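PDB 5JJP: nonribosomal peptide synthase from Streptomyces sp. MJ635-86F5, which adenylates aliphatic beta-amino acids using ATP, probably as a loading step in nonribosomal peptide assembly. Local coordinates for residues V366-A369 / E370-V374; W395-P398 / E399-R402. All coordinates share one frame; numbering follows the deposited sequence.

Contact 1 (V366-A369 / E370-V374); sequences VYDA and EGAPV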
loop_
_atom_site.group_PDB
_atom_site.type_symbol
_atom_site.label_atom_id
_atom_site.label_comp_id
_atom_site.label_asym_id
_atom_site.label_seq_id
_atom_site.Cartn_x
_atom_site.Cartn_y
_atom_site.Cartn_z
ATOM N N VAL A 366 10.191 4.082 22.214
ATOM C CA VAL A 366 9.006 4.224 23.055
ATOM C C VAL A 366 9.252 5.432 23.967
ATOM O O VAL A 366 10.375 5.628 24.426
ATOM C CB VAL A 366 8.767 2.860 23.711
ATOM C CG1 VAL A 366 8.453 2.953 25.166
ATOM C CG2 VAL A 366 7.680 2.116 22.961
ATOM N N TYR A 367 8.234 6.279 24.148
ATOM C CA TYR A 367 8.384 7.578 24.835
ATOM C C TYR A 367 7.386 7.755 25.930
ATOM O O TYR A 367 6.251 7.358 25.781
ATOM C CB TYR A 367 8.236 8.743 23.861
ATOM C CG TYR A 367 9.521 9.011 23.081
ATOM C CD1 TYR A 367 9.908 8.173 22.037
ATOM C CD2 TYR A 367 10.363 10.054 23.421
ATOM C CE1 TYR A 367 11.090 8.367 21.352
ATOM C CE2 TYR A 367 11.538 10.255 22.742
ATOM C CZ TYR A 367 11.914 9.395 21.722
ATOM O OH TYR A 367 13.076 9.632 21.020
ATOM N N ASP A 368 7.814 8.354 27.051
ATOM C CA ASP A 368 6.873 8.621 28.146
ATOM C C ASP A 368 5.955 9.816 27.807
ATOM O O ASP A 368 6.128 10.484 26.793
ATOM C CB ASP A 368 7.586 8.812 29.503
ATOM C CG ASP A 368 8.331 10.154 29.625
ATOM O OD1 ASP A 368 8.019 11.133 28.918
ATOM O OD2 ASP A 368 9.287 10.202 30.426
ATOM N N ALA A 369 5.001 10.068 28.687
ATOM C CA ALA A 369 3.994 11.097 28.476
ATOM C C ALA A 369 4.552 12.507 28.467
ATOM O O ALA A 369 3.872 13.430 28.074
ATOM C CB ALA A 369 2.903 10.966 29.535
ATOM N N GLU A 370 5.801 12.664 28.877
ATOM C CA GLU A 370 6.474 13.967 28.925
ATOM C C GLU A 370 7.431 14.170 27.727
ATOM O O GLU A 370 8.180 15.142 27.656
ATOM C CB GLU A 370 7.256 14.065 30.247
ATOM C CG GLU A 370 7.011 15.350 31.004
ATOM C CD GLU A 370 7.378 15.263 32.480
ATOM O OE1 GLU A 370 7.552 14.135 33.006
ATOM O OE2 GLU A 370 7.510 16.334 33.117
ATOM N N GLY A 371 7.416 13.217 26.804
ATOM C CA GLY A 371 8.245 13.285 25.636
ATOM C C GLY A 371 9.686 12.874 25.835
ATOM O O GLY A 371 10.523 13.240 25.021
ATOM N N ALA A 372 9.988 12.148 26.907
ATOM C CA ALA A 372 11.334 11.570 27.077
ATOM C C ALA A 372 11.329 10.071 26.779
ATOM O O ALA A 372 10.303 9.418 26.954
ATOM C CB ALA A 372 11.857 11.810 28.477
ATOM N N PRO A 373 12.456 9.535 26.294
ATOM C CA PRO A 373 12.507 8.116 25.927
ATOM C C PRO A 373 12.453 7.257 27.153
ATOM O O PRO A 373 13.106 7.544 28.133
ATOM C CB PRO A 373 13.852 7.951 25.217
ATOM C CG PRO A 373 14.665 9.130 25.597
ATOM C CD PRO A 373 13.717 10.238 26.010
ATOM N N VAL A 374 11.650 6.212 27.097
ATOM C CA VAL A 374 11.494 5.328 28.213
ATOM C C VAL A 374 12.840 4.721 28.565
ATOM O O VAL A 374 13.554 4.230 27.708
ATOM C CB VAL A 374 10.469 4.276 27.888
ATOM C CG1 VAL A 374 10.500 3.152 28.913
ATOM C CG2 VAL A 374 9.089 4.940 27.832
#
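One face of the Tyr367 ring carries Pro373, whose CA lies 4.1 Å from the ring centroid and offset toward the rim, a CH-pi contact; at the ring edge, close to the plane, sits the Gly371 carbonyl, its O 3.6 Å from Tyr367 CD2. Tyr384 stacks on the same ring from the neighbouring strand 381-386.

The second flat group, the Asp368 carboxylate, is gripped through OD1 from opposite faces. Glu370 N reaches Asp368 OD1 at 2.7 Å with a bent N-H (137°), Ala372 N at 3.0 Å with a straighter one (164°), and both lie well out of the carboxylate plane. With CG set between backbone N and carbonyl carbon (chi1 73°), the carboxylate folds back over the turn, and OD2 rests against Ala372 CB.

Backbone bonds close the loop: Gly371 N to Asp368 O, Asp368 N to Ala372 O (2.7 Å), and Val374 N to Val366 O (3.0 Å). Beyond them Val366 CG1 presses unusually tightly on Val374 CG2 at 3.4 Å, while Val374 O accepts from Arg427. Tyr367 and Pro373 form the non-hydrogen-bonded antiparallel pair. Together, the type I turn Asp368-Gly371, the positive phi of Gly371 and the Asx turn of Asp368 make a tight hairpin-like reversal, type I turn plus G1 bulge, where the chain leaves strand 363-367.

Contact 2 (W395-P398 / E399-R402); sequences WADP and EATR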
loop_
_atom_site.group_PDB
_atom_site.type_symbol
_atom_site.label_atom_id
_atom_site.label_comp_id
_atom_site.label_asym_id
_atom_site.label_seq_id
_atom_site.Cartn_x
_atom_site.Cartn_y
_atom_site.Cartn_z
ATOM N N TRP A 395 -4.722 16.225 5.347
ATOM C CA TRP A 395 -5.145 17.190 4.318
ATOM C C TRP A 395 -5.991 18.318 4.916
ATOM O O TRP A 395 -6.915 18.067 5.657
ATOM C CB TRP A 395 -5.944 16.469 3.248
ATOM C CG TRP A 395 -6.454 17.360 2.228
ATOM C CD1 TRP A 395 -7.694 17.978 2.225
ATOM C CD2 TRP A 395 -5.781 17.824 1.083
ATOM N NE1 TRP A 395 -7.815 18.780 1.119
ATOM C CE2 TRP A 395 -6.654 18.698 0.406
ATOM C CE3 TRP A 395 -4.534 17.578 0.546
ATOM C CZ2 TRP A 395 -6.323 19.297 -0.774
ATOM C CZ3 TRP A 395 -4.186 18.188 -0.621
ATOM C CH2 TRP A 395 -5.078 19.028 -1.283
ATOM N N ALA A 396 -5.565 19.538 4.696
ATOM C CA ALA A 396 -6.268 20.757 5.154
ATOM C C ALA A 396 -6.392 20.863 6.669
ATOM O O ALA A 396 -7.275 21.556 7.133
ATOM C CB ALA A 396 -7.648 20.849 4.504
ATOM N N ASP A 397 -5.487 20.223 7.415
ATOM C CA ASP A 397 -5.589 20.134 8.848
ATOM C C ASP A 397 -4.217 20.309 9.506
ATOM O O ASP A 397 -3.644 19.354 10.053
ATOM C CB ASP A 397 -6.218 18.810 9.232
ATOM C CG ASP A 397 -6.777 18.809 10.666
ATOM O OD1 ASP A 397 -6.307 19.593 11.512
ATOM O OD2 ASP A 397 -7.678 17.989 10.949
ATOM N N PRO A 398 -3.693 21.551 9.491
ATOM C CA PRO A 398 -2.388 21.800 10.071
ATOM C C PRO A 398 -2.288 21.461 11.559
ATOM O O PRO A 398 -1.214 21.053 12.037
ATOM C CB PRO A 398 -2.162 23.302 9.819
ATOM C CG PRO A 398 -3.485 23.868 9.439
ATOM C CD PRO A 398 -4.257 22.739 8.828
ATOM N N GLU A 399 -3.363 21.632 12.313
ATOM C CA GLU A 399 -3.254 21.369 13.728
ATOM C C GLU A 399 -3.180 19.889 14.033
ATOM O O GLU A 399 -2.369 19.494 14.877
ATOM C CB GLU A 399 -4.225 22.167 14.636
ATOM C CG GLU A 399 -5.678 22.344 14.281
ATOM C CD GLU A 399 -6.446 22.808 15.524
ATOM O OE1 GLU A 399 -7.292 22.058 16.082
ATOM O OE2 GLU A 399 -6.130 23.922 15.981
ATOM N N ALA A 400 -3.948 19.056 13.333
ATOM C CA ALA A 400 -3.772 17.611 13.492
ATOM C C ALA A 400 -2.405 17.168 12.939
ATOM O O ALA A 400 -1.766 16.262 13.470
ATOM C CB ALA A 400 -4.895 16.860 12.827
ATOM N N THR A 401 -1.909 17.841 11.914
ATOM C CA THR A 401 -0.589 17.521 11.352
ATOM C C THR A 401 0.505 17.762 12.360
ATOM O O THR A 401 1.364 16.894 12.588
ATOM C CB THR A 401 -0.354 18.332 10.096
ATOM O OG1 THR A 401 -1.310 17.908 9.131
ATOM C CG2 THR A 401 1.049 18.130 9.528
ATOM N N ARG A 402 0.413 18.897 13.053
ATOM C CA ARG A 402 1.420 19.286 14.035
ATOM C C ARG A 402 1.393 18.468 15.316
ATOM O O ARG A 402 2.413 18.293 15.960
ATOM C CB ARG A 402 1.319 20.803 14.330
ATOM C CG ARG A 402 2.304 21.321 15.368
ATOM C CD ARG A 402 3.789 20.949 15.100
ATOM N NE ARG A 402 4.642 21.391 16.217
ATOM C CZ ARG A 402 4.887 20.684 17.332
ATOM N NH1 ARG A 402 4.374 19.462 17.518
ATOM N NH2 ARG A 402 5.688 21.196 18.263
#
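Asp397 bends its carboxylate over Ala400, the residue three places further on. From CB the chain runs anti to the backbone N (chi1 -161°), which carries CG forward alongside the first helical turn. CG stands 3.5 Å from Ala400 CB; that methyl lies over one face of the carboxylate, at similar range from OD2 (3.5 Å) and a little nearer to OD1. At the tip, OD1 accepts from Ala400 N at 3.0 Å over a fairly straight N-H (163°). The amide comes from above the carboxylate plane, on the same face as the methyl, which probably limits the rotation of the group. Glu399 CG passes more loosely by OD1.

This is an N-cap: Asp397 stands just before helix 398-404 and takes up an amide that has no preceding turn to bond to. Pro398 follows in the first helical position, where the missing N-H costs no helical bond. The negative carboxylate at this end would probably also interact favourably with the helix dipole.

The main-chain O of Asp397 accepts from Thr401 N at 3.0 Å, and Thr401 OG1 donates to the same O at 2.9 Å, from above the carbonyl plane. OG1, beside its own backbone N (chi1 -65°), is also bonded to Tyr394 N, tying strand 393-394 to the helix start. Arg402 N continues the helical pattern to Pro398 O at 2.9 Å.

In the fold
Contact 1 is partly buried, at the edge of the fold, with Val366, Tyr367 and Val374 buried; contact 2 is a surface contact. Their centres are about 23 Å apart, their nearest atoms about 11 Å, and they follow in series along the chain. Both adjoin strands of the same antiparallel sheet: contact 1 reverses the chain as it leaves strand 363-367, and contact 2 starts helix 398-404, which runs into strand 405-407. Each uses an aspartate carboxylate oxygen to take up backbone amides, two in the turn and one at the start of the helix. Contact 1 adds aromatic and aliphatic packing, whereas contact 2 is mainly polar.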